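Local structure of inositol 2-dehydrogenase/D-chiro-inositol 3-dehydrogenase (Lactobacillus casei, 4MIY) at residues 13-17 with 70-74; 123-129 with 284-288; 133-137 with 180-184; 302-306 with 332-338. The protein oxidises myo-inositol and D-chiro-inositol to their keto derivatives, passing hydride to NAD held in a Rossmann-fold domain. All blocks are in the same frame, centred on the assembly; numbering follows the deposited sequence.

Contact 1: 13-17 with 70-74; sequences MGRAH and VFVVS. With NAD (nicotinamide-adenine-dinucleotide), chain E.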
# COMPACT_ATOMS: atom_id res chain seq x y z
N MET A 13 -32.95 -11.30 5.61
CA MET A 13 -32.25 -10.65 6.69
C MET A 13 -32.79 -11.15 8.01
O MET A 13 -32.08 -11.30 8.96
CB MET A 13 -32.35 -9.14 6.53
CG MET A 13 -31.52 -8.33 7.49
SD MET A 13 -29.81 -8.89 7.41
CE MET A 13 -28.97 -7.43 7.98
N GLY A 14 -34.08 -11.46 8.03
CA GLY A 14 -34.66 -12.08 9.20
C GLY A 14 -34.01 -13.39 9.55
O GLY A 14 -33.72 -13.65 10.69
N ARG A 15 -33.79 -14.22 8.56
CA ARG A 15 -33.15 -15.48 8.82
C ARG A 15 -31.69 -15.31 9.20
O ARG A 15 -31.16 -16.08 9.95
CB ARG A 15 -33.23 -16.37 7.59
CG ARG A 15 -34.59 -16.97 7.32
CD ARG A 15 -34.64 -17.58 5.88
NE ARG A 15 -33.85 -18.76 5.73
CZ ARG A 15 -34.26 -19.98 6.04
NH1 ARG A 15 -35.47 -20.18 6.50
NH2 ARG A 15 -33.45 -20.99 5.88
N ALA A 16 -31.06 -14.31 8.64
CA ALA A 16 -29.68 -14.04 8.97
C ALA A 16 -29.52 -13.54 10.41
O ALA A 16 -28.58 -13.87 11.04
CB ALA A 16 -29.09 -13.07 7.99
N HIS A 17 -30.46 -12.76 10.88
CA HIS A 17 -30.49 -12.37 12.29
C HIS A 17 -30.79 -13.56 13.21
O HIS A 17 -30.24 -13.67 14.25
CB HIS A 17 -31.48 -11.26 12.53
CG HIS A 17 -30.97 -9.91 12.17
ND1 HIS A 17 -29.68 -9.53 12.38
CD2 HIS A 17 -31.59 -8.84 11.63
CE1 HIS A 17 -29.52 -8.30 11.97
NE2 HIS A 17 -30.67 -7.85 11.53
N VAL A 70 -37.98 -7.90 20.54
CA VAL A 70 -38.40 -8.21 19.20
C VAL A 70 -37.47 -7.64 18.13
O VAL A 70 -36.98 -6.57 18.27
CB VAL A 70 -39.87 -7.79 18.93
CG1 VAL A 70 -40.78 -8.53 19.87
CG2 VAL A 70 -40.07 -6.34 19.09
N PHE A 71 -37.24 -8.42 17.10
CA PHE A 71 -36.54 -7.97 15.92
C PHE A 71 -37.54 -7.76 14.80
O PHE A 71 -38.26 -8.64 14.49
CB PHE A 71 -35.49 -9.00 15.49
CG PHE A 71 -34.20 -8.90 16.24
CD1 PHE A 71 -34.17 -9.06 17.58
CD2 PHE A 71 -33.04 -8.66 15.59
CE1 PHE A 71 -33.00 -8.99 18.24
CE2 PHE A 71 -31.90 -8.55 16.27
CZ PHE A 71 -31.88 -8.73 17.58
N VAL A 72 -37.58 -6.57 14.25
CA VAL A 72 -38.50 -6.28 13.16
C VAL A 72 -37.75 -6.26 11.86
O VAL A 72 -36.97 -5.38 11.61
CB VAL A 72 -39.16 -4.96 13.32
CG1 VAL A 72 -40.22 -4.78 12.27
CG2 VAL A 72 -39.71 -4.78 14.71
N VAL A 73 -37.99 -7.27 11.06
CA VAL A 73 -37.23 -7.50 9.85
C VAL A 73 -38.12 -7.78 8.63
O VAL A 73 -37.78 -8.54 7.79
CB VAL A 73 -36.22 -8.66 10.03
CG1 VAL A 73 -35.02 -8.47 9.12
CG2 VAL A 73 -35.74 -8.75 11.47
N SER A 74 -39.26 -7.12 8.61
CA SER A 74 -40.26 -7.26 7.56
C SER A 74 -39.94 -6.27 6.45
O SER A 74 -38.91 -5.65 6.47
CB SER A 74 -41.62 -7.02 8.17
OG SER A 74 -41.71 -5.81 8.83
PA NAD E . -37.27 -10.10 2.36
O1A NAD E . -38.29 -9.69 1.41
O2A NAD E . -36.47 -11.22 2.14
O5B NAD E . -37.92 -10.55 3.73
C5B NAD E . -38.90 -9.86 4.40
C4B NAD E . -39.84 -10.86 5.08
O4B NAD E . -40.83 -10.08 5.70
C3B NAD E . -40.67 -11.71 4.13
O3B NAD E . -40.62 -13.02 4.53
C2B NAD E . -42.06 -11.15 4.19
O2B NAD E . -43.06 -12.12 3.97
C1B NAD E . -42.14 -10.68 5.59
N9A NAD E . -43.11 -9.64 5.84
C8A NAD E . -43.45 -8.64 5.09
N7A NAD E . -44.32 -7.83 5.68
C5A NAD E . -44.55 -8.34 6.88
C6A NAD E . -45.38 -8.04 8.03
N6A NAD E . -46.16 -6.99 8.10
N1A NAD E . -45.27 -8.84 9.06
C2A NAD E . -44.53 -9.88 9.08
N3A NAD E . -43.78 -10.24 8.06
C4A NAD E . -43.75 -9.51 6.97
O3 NAD E . -36.49 -8.77 2.65
PN NAD E . -35.11 -8.60 3.53
O1N NAD E . -34.00 -8.48 2.60
O2N NAD E . -34.95 -9.72 4.38
O5D NAD E . -35.22 -7.22 4.17
C5D NAD E . -35.97 -7.08 5.35
C4D NAD E . -35.64 -5.80 6.04
O4D NAD E . -34.27 -5.85 6.38
C3D NAD E . -35.86 -4.62 5.15
O3D NAD E . -36.30 -3.56 5.95
C2D NAD E . -34.45 -4.39 4.64
O2D NAD E . -34.35 -3.05 4.31
C1D NAD E . -33.62 -4.72 5.85
N1N NAD E . -32.23 -5.02 5.51
C2N NAD E . -31.25 -4.32 6.06
C3N NAD E . -29.92 -4.53 5.76
C7N NAD E . -28.83 -3.72 6.43
O7N NAD E . -29.00 -3.19 7.48
N7N NAD E . -27.72 -3.68 5.81
C4N NAD E . -29.61 -5.54 4.87
C5N NAD E . -30.66 -6.25 4.32
C6N NAD E . -31.96 -5.96 4.65
O HOH W 1 -36.54 -10.78 6.68
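Val-73 presses its CG1 methyl onto the first turn of helix 12-24, 3.3 Å from Gly-14 N, while its CG2 methyl turns to the imidazole of His-17. The valine spreads its two branches along the helix: CG1, roughly trans to the backbone N (chi1 -152°), meets the Met-13/Gly-14 peptide, and CG2 comes to the edge of the His-17 ring, near its plane. Gly-14 suits this place because the backbones run close, its CA 5.3 Å from Val-73 CA, and a side chain there would add bulk beside Val-73. One turn on, the His-17 and Phe-71 rings form a T-shaped pair, their planes at 62°. The edge of Phe-71, through CD2, is directed at the face of the imidazole, 4.2 Å from His-17 CG. The imidazole is held from outside the pair by Glu-96, bonded to NE2, and by Arg-20, bonded to ND1, which fixes its rotation.

Met-13 takes part on two fronts. Its CB lies 3.8 Å from Val-73 CG1, but the chain bends at chi2 (53°) and carries CE to the nicotinamide ring, 3.7 Å from NAD C4N. Its amide gives a nearly straight bond to NAD O2N, 2.8 Å from Met-13 N. A water accepts from Gly-14 N and lies within bonding distance of both Val-73 O and the same phosphate oxygen. Helix N-terminal amides on a dinucleotide phosphate, behind a turn that fits the GxGxxG pattern and beside the end of a parallel strand, are characteristic of the Rossmann fold.

Contact 2: 123-129 with 284-288; sequences VGFMRRY and TEVQE. With NAD (nicotinamide-adenine-dinucleotide), chain E.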
# COMPACT_ATOMS: atom_id res chain seq x y z
N VAL A 123 -32.08 0.92 15.92
CA VAL A 123 -32.27 0.80 14.48
C VAL A 123 -31.02 0.21 13.83
O VAL A 123 -29.94 0.59 14.17
CB VAL A 123 -32.56 2.14 13.87
CG1 VAL A 123 -32.76 2.00 12.41
CG2 VAL A 123 -33.79 2.71 14.50
N GLY A 124 -31.20 -0.67 12.87
CA GLY A 124 -30.11 -1.43 12.31
C GLY A 124 -29.09 -0.78 11.38
O GLY A 124 -28.74 -1.37 10.39
N PHE A 125 -28.61 0.40 11.72
CA PHE A 125 -27.54 1.01 10.97
C PHE A 125 -26.17 0.45 11.40
O PHE A 125 -25.52 0.99 12.25
CB PHE A 125 -27.56 2.53 11.11
CG PHE A 125 -28.75 3.19 10.46
CD1 PHE A 125 -28.96 3.09 9.13
CD2 PHE A 125 -29.63 3.90 11.20
CE1 PHE A 125 -30.05 3.68 8.54
CE2 PHE A 125 -30.72 4.49 10.63
CZ PHE A 125 -30.92 4.37 9.30
N MET A 126 -25.73 -0.61 10.76
CA MET A 126 -24.55 -1.33 11.19
C MET A 126 -23.20 -0.70 10.92
O MET A 126 -22.25 -1.12 11.47
CB MET A 126 -24.56 -2.75 10.62
CG MET A 126 -24.04 -2.88 9.20
SD MET A 126 -25.14 -2.10 8.00
CE MET A 126 -24.27 -2.40 6.46
N ARG A 127 -23.14 0.28 10.04
CA ARG A 127 -21.87 0.87 9.69
C ARG A 127 -21.12 1.38 10.88
O ARG A 127 -19.94 1.37 10.90
CB ARG A 127 -22.04 2.01 8.72
CG ARG A 127 -22.56 1.62 7.36
CD ARG A 127 -21.45 1.16 6.46
NE ARG A 127 -21.81 1.11 5.05
CZ ARG A 127 -21.65 2.10 4.20
NH1 ARG A 127 -21.11 3.23 4.56
NH2 ARG A 127 -22.01 1.94 2.96
N ARG A 128 -21.85 1.83 11.88
CA ARG A 128 -21.26 2.44 13.04
C ARG A 128 -20.46 1.40 13.81
O ARG A 128 -19.64 1.75 14.60
CB ARG A 128 -22.33 3.05 13.94
CG ARG A 128 -23.09 4.18 13.34
CD ARG A 128 -23.89 4.90 14.40
NE ARG A 128 -24.88 5.82 13.86
CZ ARG A 128 -25.48 6.75 14.56
NH1 ARG A 128 -25.20 6.90 15.83
NH2 ARG A 128 -26.36 7.53 13.99
N TYR A 129 -20.72 0.14 13.54
CA TYR A 129 -20.10 -0.95 14.26
C TYR A 129 -18.93 -1.59 13.52
O TYR A 129 -18.25 -2.44 14.03
CB TYR A 129 -21.14 -1.99 14.61
CG TYR A 129 -22.18 -1.53 15.62
CD1 TYR A 129 -21.96 -1.65 16.95
CD2 TYR A 129 -23.35 -0.98 15.21
CE1 TYR A 129 -22.87 -1.22 17.84
CE2 TYR A 129 -24.28 -0.57 16.09
CZ TYR A 129 -24.05 -0.69 17.41
OH TYR A 129 -24.97 -0.29 18.33
N THR A 284 -21.44 -7.46 15.68
CA THR A 284 -21.19 -6.54 16.76
C THR A 284 -22.42 -5.75 17.20
O THR A 284 -22.67 -5.59 18.37
CB THR A 284 -20.03 -5.60 16.42
OG1 THR A 284 -18.86 -6.38 16.19
CG2 THR A 284 -19.75 -4.65 17.53
N GLU A 285 -23.17 -5.31 16.24
CA GLU A 285 -24.38 -4.57 16.45
C GLU A 285 -25.43 -5.35 17.23
O GLU A 285 -25.96 -4.88 18.18
CB GLU A 285 -24.89 -4.16 15.09
CG GLU A 285 -26.30 -3.89 14.97
CD GLU A 285 -26.77 -3.70 13.52
OE1 GLU A 285 -26.99 -2.57 13.18
OE2 GLU A 285 -26.96 -4.66 12.80
N VAL A 286 -25.69 -6.56 16.82
CA VAL A 286 -26.66 -7.39 17.46
C VAL A 286 -26.19 -7.88 18.82
O VAL A 286 -26.96 -7.96 19.75
CB VAL A 286 -27.06 -8.55 16.55
CG1 VAL A 286 -27.99 -9.45 17.25
CG2 VAL A 286 -27.69 -8.02 15.33
N GLN A 287 -24.91 -8.16 18.97
CA GLN A 287 -24.42 -8.58 20.25
C GLN A 287 -24.55 -7.47 21.26
O GLN A 287 -24.86 -7.72 22.40
CB GLN A 287 -22.98 -9.02 20.18
CG GLN A 287 -22.45 -9.61 21.47
CD GLN A 287 -23.08 -10.94 21.80
OE1 GLN A 287 -22.79 -11.94 21.21
NE2 GLN A 287 -23.93 -10.93 22.78
N GLU A 288 -24.32 -6.24 20.85
CA GLU A 288 -24.46 -5.13 21.76
C GLU A 288 -25.93 -4.94 22.21
O GLU A 288 -26.20 -4.72 23.36
CB GLU A 288 -23.96 -3.84 21.13
CG GLU A 288 -23.94 -2.67 22.08
CD GLU A 288 -23.64 -1.38 21.39
OE1 GLU A 288 -24.53 -0.84 20.76
OE2 GLU A 288 -22.51 -0.94 21.46
PA NAD E . -37.27 -10.10 2.36
O1A NAD E . -38.29 -9.69 1.41
O2A NAD E . -36.47 -11.22 2.14
O5B NAD E . -37.92 -10.55 3.73
C5B NAD E . -38.90 -9.86 4.40
C4B NAD E . -39.84 -10.86 5.08
O4B NAD E . -40.83 -10.08 5.70
C3B NAD E . -40.67 -11.71 4.13
O3B NAD E . -40.62 -13.02 4.53
C2B NAD E . -42.06 -11.15 4.19
O2B NAD E . -43.06 -12.12 3.97
C1B NAD E . -42.14 -10.68 5.59
N9A NAD E . -43.11 -9.64 5.84
C8A NAD E . -43.45 -8.64 5.09
N7A NAD E . -44.32 -7.83 5.68
C5A NAD E . -44.55 -8.34 6.88
C6A NAD E . -45.38 -8.04 8.03
N6A NAD E . -46.16 -6.99 8.10
N1A NAD E . -45.27 -8.84 9.06
C2A NAD E . -44.53 -9.88 9.08
N3A NAD E . -43.78 -10.24 8.06
C4A NAD E . -43.75 -9.51 6.97
O3 NAD E . -36.49 -8.77 2.65
PN NAD E . -35.11 -8.60 3.53
O1N NAD E . -34.00 -8.48 2.60
O2N NAD E . -34.95 -9.72 4.38
O5D NAD E . -35.22 -7.22 4.17
C5D NAD E . -35.97 -7.08 5.35
C4D NAD E . -35.64 -5.80 6.04
O4D NAD E . -34.27 -5.85 6.38
C3D NAD E . -35.86 -4.62 5.15
O3D NAD E . -36.30 -3.56 5.95
C2D NAD E . -34.45 -4.39 4.64
O2D NAD E . -34.35 -3.05 4.31
C1D NAD E . -33.62 -4.72 5.85
N1N NAD E . -32.23 -5.02 5.51
C2N NAD E . -31.25 -4.32 6.06
C3N NAD E . -29.92 -4.53 5.76
C7N NAD E . -28.83 -3.72 6.43
O7N NAD E . -29.00 -3.19 7.48
N7N NAD E . -27.72 -3.68 5.81
C4N NAD E . -29.61 -5.54 4.87
C5N NAD E . -30.66 -6.25 4.32
C6N NAD E . -31.96 -5.96 4.65
O HOH W 2 -27.75 -0.75 15.23
O HOH W 3 -28.28 -4.03 10.61
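Tyr-129 lies flat against helix 279-294, with one ring face over the backbone of Glu-285. Glu-285 CA stands above the centre of that face, 3.7 Å from the ring centroid and only 5° off its normal, a close CH-pi contact, and Glu-285 CB covers the CD2 side. Thr-284 adds its CG2 methyl, 3.8 Å from Tyr-129 CD1.

The direct polar link is short: Tyr-129 OH donates to Glu-288 OE1 at 2.5 Å, approaching from above the carboxylate plane. Tyrosine suits the place by joining a flat face for the helix backbone to a hydroxyl for Glu-288. A phenylalanine in place of Tyr-129 would probably keep the ring packing but leave the Glu-288 carboxylate without this donor.

Gly-124 and Phe-125 are centres of successive inverse gamma turns, which lead the chain from the last strand of the Rossmann sheet past the nicotinamide end of NAD; Met-126 CE lies 3.7 Å from NAD N7N.

Water carries the remaining polar contacts. Glu-285, extended from chi1 (156°) outward, reaches this turn with its carboxylate. One water donates to both Val-123 O and Glu-285 OE1, at 2.8 Å each; another lies 2.6 Å from Glu-285 OE2 and 2.7 Å from Gly-124 O.

Contact 3: 133-137 with 180-184; sequences IRALK and EMHWL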
# COMPACT_ATOMS: atom_id res chain seq x y z
N ILE A 133 -14.44 1.75 10.20
CA ILE A 133 -15.12 3.01 10.23
C ILE A 133 -15.07 3.57 11.64
O ILE A 133 -14.82 4.72 11.82
CB ILE A 133 -16.56 2.85 9.72
CG1 ILE A 133 -16.53 2.54 8.23
CG2 ILE A 133 -17.35 4.09 9.96
CD1 ILE A 133 -17.84 2.10 7.65
N ARG A 134 -15.23 2.71 12.62
CA ARG A 134 -15.16 3.12 14.00
C ARG A 134 -13.78 3.64 14.36
O ARG A 134 -13.64 4.64 15.04
CB ARG A 134 -15.56 1.95 14.91
CG ARG A 134 -16.09 2.35 16.23
CD ARG A 134 -16.77 1.21 17.06
NE ARG A 134 -18.23 1.20 16.95
CZ ARG A 134 -19.06 2.16 17.39
NH1 ARG A 134 -18.61 3.25 17.99
NH2 ARG A 134 -20.34 2.03 17.20
N ALA A 135 -12.76 2.97 13.86
CA ALA A 135 -11.40 3.38 14.16
C ALA A 135 -11.05 4.71 13.53
O ALA A 135 -10.35 5.48 14.10
CB ALA A 135 -10.41 2.32 13.76
N LEU A 136 -11.57 4.96 12.36
CA LEU A 136 -11.36 6.25 11.75
C LEU A 136 -12.04 7.37 12.54
O LEU A 136 -11.46 8.38 12.77
CB LEU A 136 -11.79 6.22 10.28
CG LEU A 136 -11.50 7.45 9.43
CD1 LEU A 136 -11.37 7.07 8.02
CD2 LEU A 136 -12.56 8.51 9.56
N LYS A 137 -13.29 7.17 12.92
CA LYS A 137 -14.01 8.14 13.74
C LYS A 137 -13.25 8.46 15.01
O LYS A 137 -13.10 9.57 15.37
CB LYS A 137 -15.41 7.68 14.07
CG LYS A 137 -16.07 8.63 15.06
CD LYS A 137 -17.41 8.29 15.45
CE LYS A 137 -18.00 9.31 16.46
NZ LYS A 137 -17.60 10.70 16.31
N GLU A 180 -24.36 7.50 8.68
CA GLU A 180 -22.96 7.49 9.10
C GLU A 180 -22.33 8.85 9.27
O GLU A 180 -21.64 9.08 10.19
CB GLU A 180 -22.16 6.71 8.05
CG GLU A 180 -20.74 6.45 8.36
CD GLU A 180 -20.06 5.71 7.24
OE1 GLU A 180 -20.41 4.58 6.98
OE2 GLU A 180 -19.17 6.29 6.65
N MET A 181 -22.60 9.76 8.36
CA MET A 181 -21.87 11.01 8.36
C MET A 181 -22.12 11.97 9.52
O MET A 181 -21.23 12.56 10.01
CB MET A 181 -22.02 11.74 7.03
CG MET A 181 -21.58 10.94 5.81
SD MET A 181 -19.88 10.39 5.92
CE MET A 181 -19.82 9.37 4.45
N HIS A 182 -23.37 12.11 9.90
CA HIS A 182 -23.69 12.96 11.01
C HIS A 182 -23.13 12.43 12.32
O HIS A 182 -22.68 13.18 13.13
CB HIS A 182 -25.19 13.32 11.05
CG HIS A 182 -26.10 12.22 11.47
ND1 HIS A 182 -26.39 11.95 12.78
CD2 HIS A 182 -26.85 11.37 10.74
CE1 HIS A 182 -27.22 10.93 12.84
NE2 HIS A 182 -27.52 10.57 11.61
N TRP A 183 -23.11 11.11 12.47
CA TRP A 183 -22.45 10.47 13.59
C TRP A 183 -20.95 10.64 13.57
O TRP A 183 -20.38 10.98 14.52
CB TRP A 183 -22.81 8.99 13.60
CG TRP A 183 -21.95 8.08 14.43
CD1 TRP A 183 -22.04 7.88 15.75
CD2 TRP A 183 -20.91 7.20 13.97
NE1 TRP A 183 -21.11 6.96 16.16
CE2 TRP A 183 -20.43 6.52 15.07
CE3 TRP A 183 -20.37 6.92 12.72
CZ2 TRP A 183 -19.41 5.61 14.96
CZ3 TRP A 183 -19.36 6.03 12.65
CH2 TRP A 183 -18.91 5.38 13.74
N LEU A 184 -20.35 10.40 12.41
CA LEU A 184 -18.92 10.57 12.23
C LEU A 184 -18.43 11.92 12.65
O LEU A 184 -17.45 12.05 13.30
CB LEU A 184 -18.57 10.38 10.76
CG LEU A 184 -17.09 10.59 10.34
CD1 LEU A 184 -16.17 9.57 10.92
CD2 LEU A 184 -16.95 10.60 8.88
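Helices 131-141 and 168-185 run in roughly the same direction, their local axes 35° apart and 11.2 Å from each other at closest approach, with Lys-137 and Leu-184 nearest by CA. This is helix-helix packing beside the mixed sheet of the C-terminal alpha/beta domain, whose strand 237-244 also touches Leu-136 and Leu-184.

Trp-183 spans much of the distance between the helices, which suits a large flat side chain. The indole reaches across to helix 131-141 and is met there on a face and an edge. Over the face runs the Lys-137 chain: its CD sits 3.6 Å from the centroid of the six-membered ring, 20° off the normal, in a CH-pi contact. At the edge lie Ile-133 CG2, 3.9 Å from Trp-183 CZ3, and Arg-134 NH1, whose guanidinium is turned 75° from the indole plane and presents its own face to CZ2. Replacing the indole with an alanine's methyl is likely to leave the Lys-137 methylenes without the surface they lie on and a gap between the helices.

Next along the helix, Leu-184 CD1 meets Lys-137 CB and Leu-136 CD2, the latter at 4.0 Å. Ile-133 CD1 rests 3.6 Å from Glu-180 OE1, the oxygen that Arg-127 holds in a salt bridge. Lysine suits its place by joining a long apolar stem to a charged end: Lys-137 NZ forms a salt bridge with Asp-141 and gives weak bonds to Trp-183 O and Leu-184 O, both at 3.3 Å.

Contact 4: 302-306 with 332-338; sequences PSAWD and AGTPTFY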
# COMPACT_ATOMS: atom_id res chain seq x y z
N PRO A 302 -27.75 3.08 17.42
CA PRO A 302 -28.59 4.05 16.73
C PRO A 302 -30.04 3.98 17.20
O PRO A 302 -30.58 2.93 17.31
CB PRO A 302 -28.47 3.60 15.26
CG PRO A 302 -27.15 3.02 15.19
CD PRO A 302 -26.96 2.29 16.47
N SER A 303 -30.62 5.15 17.43
CA SER A 303 -31.93 5.24 18.03
C SER A 303 -33.01 5.61 17.04
O SER A 303 -32.78 5.74 15.87
CB SER A 303 -31.90 6.29 19.12
OG SER A 303 -31.77 7.56 18.57
N ALA A 304 -34.20 5.79 17.56
CA ALA A 304 -35.30 6.20 16.72
C ALA A 304 -35.06 7.60 16.25
O ALA A 304 -35.47 7.94 15.17
CB ALA A 304 -36.61 6.10 17.46
N TRP A 305 -34.39 8.41 17.03
CA TRP A 305 -34.04 9.71 16.55
C TRP A 305 -33.12 9.61 15.31
O TRP A 305 -33.30 10.31 14.36
CB TRP A 305 -33.39 10.56 17.63
CG TRP A 305 -33.23 11.97 17.24
CD1 TRP A 305 -32.11 12.59 16.88
CD2 TRP A 305 -34.26 12.94 17.16
NE1 TRP A 305 -32.36 13.89 16.59
CE2 TRP A 305 -33.69 14.12 16.75
CE3 TRP A 305 -35.62 12.90 17.41
CZ2 TRP A 305 -34.42 15.27 16.58
CZ3 TRP A 305 -36.35 14.06 17.25
CH2 TRP A 305 -35.75 15.21 16.83
N ASP A 306 -32.10 8.77 15.39
CA ASP A 306 -31.26 8.48 14.24
C ASP A 306 -32.07 8.01 13.06
O ASP A 306 -31.84 8.40 11.96
CB ASP A 306 -30.19 7.45 14.62
CG ASP A 306 -29.19 7.99 15.61
OD1 ASP A 306 -28.61 9.04 15.35
OD2 ASP A 306 -29.00 7.37 16.63
N ALA A 332 -34.70 19.10 13.99
CA ALA A 332 -34.91 19.70 15.30
C ALA A 332 -33.87 19.22 16.25
O ALA A 332 -33.32 18.15 16.09
CB ALA A 332 -36.27 19.39 15.83
N GLY A 333 -33.60 20.03 17.24
CA GLY A 333 -32.64 19.69 18.24
C GLY A 333 -33.08 18.42 18.94
O GLY A 333 -34.26 18.22 19.14
N THR A 334 -32.12 17.58 19.27
CA THR A 334 -32.40 16.26 19.75
C THR A 334 -33.01 16.29 21.14
O THR A 334 -32.45 16.89 22.02
CB THR A 334 -31.12 15.54 19.90
OG1 THR A 334 -30.23 15.92 18.85
CG2 THR A 334 -31.37 14.08 19.82
N PRO A 335 -34.15 15.65 21.34
CA PRO A 335 -34.66 15.56 22.69
C PRO A 335 -33.62 14.99 23.61
O PRO A 335 -32.92 14.08 23.21
CB PRO A 335 -35.77 14.55 22.54
CG PRO A 335 -36.26 14.77 21.21
CD PRO A 335 -35.04 14.99 20.39
N THR A 336 -33.54 15.47 24.85
CA THR A 336 -32.51 14.96 25.75
C THR A 336 -32.67 13.44 25.96
O THR A 336 -31.72 12.75 26.25
CB THR A 336 -32.39 15.73 27.14
OG1 THR A 336 -32.48 17.15 26.98
CG2 THR A 336 -31.07 15.45 27.74
N PHE A 337 -33.87 12.96 25.78
CA PHE A 337 -34.20 11.55 25.86
C PHE A 337 -33.27 10.70 24.97
O PHE A 337 -33.04 9.53 25.26
CB PHE A 337 -35.65 11.43 25.46
CG PHE A 337 -36.22 10.04 25.47
CD1 PHE A 337 -36.12 9.23 24.37
CD2 PHE A 337 -36.91 9.57 26.54
CE1 PHE A 337 -36.65 8.01 24.38
CE2 PHE A 337 -37.45 8.36 26.53
CZ PHE A 337 -37.32 7.58 25.46
N TYR A 338 -32.70 11.31 23.94
CA TYR A 338 -31.93 10.60 22.91
C TYR A 338 -30.43 10.92 22.93
O TYR A 338 -29.74 10.75 21.96
CB TYR A 338 -32.54 10.85 21.50
CG TYR A 338 -33.89 10.17 21.22
CD1 TYR A 338 -33.98 8.82 21.05
CD2 TYR A 338 -35.06 10.90 21.07
CE1 TYR A 338 -35.16 8.20 20.77
CE2 TYR A 338 -36.24 10.28 20.80
CZ TYR A 338 -36.30 8.92 20.66
OH TYR A 338 -37.43 8.24 20.40
O HOH W 4 -30.19 9.21 19.44
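Trp-305 receives Thr-334 and Pro-335 side by side over one face of its indole. Thr-334 CG2 lies 3.5 Å from the centroid of the five-membered ring, and Pro-335 CD is equally close to that of the six-membered ring, so each ring has its own CH-pi partner. Both residues suit a broad aromatic surface, the threonine through its methyl and the proline through the polarised C-H of its CD. At the indole edge, in plane, Ala-332 O comes within 3.1 Å of Trp-305 CZ2. The indole points at this loop because chi1, at -170°, swings CG away from the backbone N.

Tyr-338 packs nearer the backbone. Trp-305 CB lies over one face of the phenol, 3.6 Å from Tyr-338 CG, while Phe-337 CD1 covers the opposite face; the phenol and the indole five-membered ring are slid apart and barely overlap. Tyr-338 CD1 comes 3.6 Å from Ser-303 OG, and the phenol hydroxyl, near the Ala-304 methyl, bonds to Glu-113 of helix 103-113. A water donates to Tyr-338 O, 3.0 Å away, and also lies against Ser-303 OG.

Behind this shell the helix start is fixed by its own side chains. Ser-303 N donates to the anti lone pair of Asp-306 OD2 at 2.9 Å, and Ser-303 OG accepts weakly from Trp-305 N. The other carboxylate oxygen, OD1, pairs with Arg-128. Serine at the N-cap and aspartate three residues on thus form a capping box, which starts helix 304-323 where the C-terminal tail folds back over its first turn.

From the N terminus, contact 1 closes first, joining helix 12-24 to strand 69-72 within the Rossmann domain. Contact 2 opens as the chain leaves that sheet and closes a long loop when helix 279-294 returns; contact 3, between helices 131-141 and 168-185, is nested inside this loop. Contact 4 follows in series, tying the start of helix 304-323 to the C-terminal tail. Contacts 1 and 2 both touch NAD and meet where Val-286 packs on His-17 and Phe-71. Segment 123-129 is the hub, its two arginines reaching by salt bridges into contacts 3 and 4. Contacts 1 and 3 lie on opposite sides of the chain's centre.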